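Local coordinates for protein serpin 2 (Anopheles gambiae, PDB 3PZF) that inhibits clip-domain serine proteases that activate phenoloxidases, and so restrains melanization in mosquito hemolymph, at residues A[376-381]-A[386-391]. Numbering follows the deposited sequence.
Sequences FFIEDE and MLFAGK
Phe376 and Gly390 exchange two backbone hydrogen bonds, Phe376 N to Gly390 O (2.9 Å) and Gly390 N to Phe376 O (2.8 Å), as an antiparallel hydrogen-bonded pair. Two residues further along, beyond the non-hydrogen-bonded pair Phe377 and Ala389, Ile378 N donates to Phe388 O. Ile378 O is gripped twice, by Leu387 N at 3.0 Å and by Phe388 N, which arrives on a lone pair at 3.3 Å; Leu387 and Phe388 together stand opposite Ile378, a classic beta bulge.

Glycine suits its place because the Phe376 ring lies over its backbone, Gly390 CA sitting 4.0 Å from the ring centroid in a CH-pi contact. The ring is brought there by a chi1 of 64°, which sets CG between the backbone N and carbonyl carbon. On the sheet face that carries Phe376, Ile378 and Phe388 run side by side, the slim CD1 of Ile378 reaching Phe388 CD2 at 3.8 Å. On the opposite sheet face, Met386, long and unbranched, crosses Phe377 at about a right angle and lays CE 3.7 Å from Phe377 CB, while the small Ala389 methyl lies beside Phe377 CB.

This buried hairpin belongs to serpin sheet B: strand 244-251 pairs with 374-380, and strand 41-43 with 386-392. Helix 24-35 covers Met386 and Ala389, while strand 177-188 packs against Ile378 and Phe388, apolar groups suited to that buried side.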
loop_
_atom_site.group_PDB
_atom_site.type_symbol
_atom_site.label_atom_id
_atom_site.label_comp_id
_atom_site.label_asym_id
_atom_site.label_seq_id
_atom_site.Cartn_x
_atom_site.Cartn_y
_atom_site.Cartn_z
ATOM N N PHE A 376 -7.611 2.870 -7.287
ATOM C CA PHE A 376 -8.065 3.360 -6.001
ATOM C C PHE A 376 -6.867 3.508 -5.063
ATOM O O PHE A 376 -5.796 2.919 -5.304
ATOM C CB PHE A 376 -9.102 2.422 -5.386
ATOM C CG PHE A 376 -8.569 1.048 -5.067
ATOM C CD1 PHE A 376 -8.669 -0.001 -5.998
ATOM C CD2 PHE A 376 -7.989 0.782 -3.827
ATOM C CE1 PHE A 376 -8.153 -1.270 -5.704
ATOM C CE2 PHE A 376 -7.480 -0.496 -3.528
ATOM C CZ PHE A 376 -7.569 -1.518 -4.472
ATOM N N PHE A 377 -7.033 4.321 -4.027
ATOM C CA PHE A 377 -6.029 4.419 -2.970
ATOM C C PHE A 377 -6.684 4.843 -1.662
ATOM O O PHE A 377 -7.776 5.416 -1.662
ATOM C CB PHE A 377 -4.819 5.316 -3.355
ATOM C CG PHE A 377 -5.142 6.763 -3.626
ATOM C CD1 PHE A 377 -5.493 7.190 -4.898
ATOM C CD2 PHE A 377 -5.011 7.722 -2.616
ATOM C CE1 PHE A 377 -5.744 8.550 -5.149
ATOM C CE2 PHE A 377 -5.281 9.084 -2.877
ATOM C CZ PHE A 377 -5.639 9.473 -4.145
ATOM N N ILE A 378 -6.062 4.472 -0.548
ATOM C CA ILE A 378 -6.548 4.898 0.753
ATOM C C ILE A 378 -5.494 5.811 1.329
ATOM O O ILE A 378 -4.315 5.446 1.342
ATOM C CB ILE A 378 -6.754 3.704 1.680
ATOM C CG1 ILE A 378 -7.878 2.811 1.104
ATOM C CG2 ILE A 378 -7.156 4.203 3.097
ATOM C CD1 ILE A 378 -8.098 1.570 1.911
ATOM N N GLU A 379 -5.909 6.978 1.805
ATOM C CA GLU A 379 -4.948 7.961 2.316
ATOM C C GLU A 379 -5.306 8.386 3.735
ATOM O O GLU A 379 -6.474 8.417 4.095
ATOM C CB GLU A 379 -4.959 9.143 1.348
ATOM C CG GLU A 379 -4.612 10.503 1.861
ATOM C CD GLU A 379 -4.724 11.504 0.734
ATOM O OE1 GLU A 379 -4.092 11.269 -0.310
ATOM O OE2 GLU A 379 -5.477 12.491 0.866
ATOM N N ASP A 380 -4.274 8.660 4.531
ATOM C CA ASP A 380 -4.392 9.370 5.805
ATOM C C ASP A 380 -4.559 10.851 5.448
ATOM O O ASP A 380 -3.641 11.476 4.949
ATOM C CB ASP A 380 -3.117 9.122 6.637
ATOM C CG ASP A 380 -3.131 9.850 7.980
ATOM O OD1 ASP A 380 -3.850 10.864 8.120
ATOM O OD2 ASP A 380 -2.425 9.389 8.909
ATOM N N GLU A 381 -5.760 11.390 5.632
ATOM C CA GLU A 381 -6.062 12.724 5.132
ATOM C C GLU A 381 -5.503 13.812 6.035
ATOM O O GLU A 381 -5.628 14.982 5.717
ATOM C CB GLU A 381 -7.558 12.910 4.987
ATOM C CG GLU A 381 -8.158 11.888 4.023
ATOM C CD GLU A 381 -9.537 12.285 3.615
ATOM O OE1 GLU A 381 -9.697 12.681 2.444
ATOM O OE2 GLU A 381 -10.434 12.244 4.482
ATOM N N MET A 386 -0.008 7.695 1.637
ATOM C CA MET A 386 -0.647 6.770 0.697
ATOM C C MET A 386 -0.525 5.339 1.238
ATOM O O MET A 386 0.446 4.635 0.955
ATOM C CB MET A 386 -0.013 6.888 -0.695
ATOM C CG MET A 386 -0.941 6.454 -1.868
ATOM S SD MET A 386 -0.074 6.441 -3.451
ATOM C CE MET A 386 -1.489 6.373 -4.565
ATOM N N LEU A 387 -1.498 4.943 2.059
ATOM C CA LEU A 387 -1.422 3.703 2.814
ATOM C C LEU A 387 -1.731 2.468 1.965
ATOM O O LEU A 387 -1.127 1.412 2.158
ATOM C CB LEU A 387 -2.367 3.776 4.011
ATOM C CG LEU A 387 -1.946 4.859 5.022
ATOM C CD1 LEU A 387 -3.111 5.119 5.967
ATOM C CD2 LEU A 387 -0.702 4.330 5.767
ATOM N N PHE A 388 -2.697 2.598 1.053
ATOM C CA PHE A 388 -3.008 1.531 0.066
ATOM C C PHE A 388 -3.063 2.154 -1.309
ATOM O O PHE A 388 -3.505 3.307 -1.434
ATOM C CB PHE A 388 -4.387 0.901 0.305
ATOM C CG PHE A 388 -4.446 -0.038 1.480
ATOM C CD1 PHE A 388 -4.477 -1.425 1.280
ATOM C CD2 PHE A 388 -4.531 0.459 2.781
ATOM C CE1 PHE A 388 -4.570 -2.285 2.357
ATOM C CE2 PHE A 388 -4.618 -0.413 3.866
ATOM C CZ PHE A 388 -4.628 -1.787 3.650
ATOM N N ALA A 389 -2.654 1.415 -2.331
ATOM C CA ALA A 389 -2.877 1.832 -3.728
ATOM C C ALA A 389 -3.186 0.579 -4.521
ATOM O O ALA A 389 -2.622 -0.481 -4.254
ATOM C CB ALA A 389 -1.652 2.498 -4.305
ATOM N N GLY A 390 -4.070 0.664 -5.507
ATOM C CA GLY A 390 -4.364 -0.564 -6.248
ATOM C C GLY A 390 -5.145 -0.251 -7.493
ATOM O O GLY A 390 -5.482 0.922 -7.774
ATOM N N LYS A 391 -5.446 -1.299 -8.258
ATOM C CA LYS A 391 -6.341 -1.117 -9.381
ATOM C C LYS A 391 -7.207 -2.340 -9.507
ATOM O O LYS A 391 -6.863 -3.420 -9.040
ATOM C CB LYS A 391 -5.556 -0.881 -10.665
ATOM C CG LYS A 391 -4.624 -2.024 -11.007
ATOM C CD LYS A 391 -4.112 -1.907 -12.422
ATOM C CE LYS A 391 -3.256 -3.137 -12.758
ATOM N NZ LYS A 391 -2.877 -3.201 -14.183
#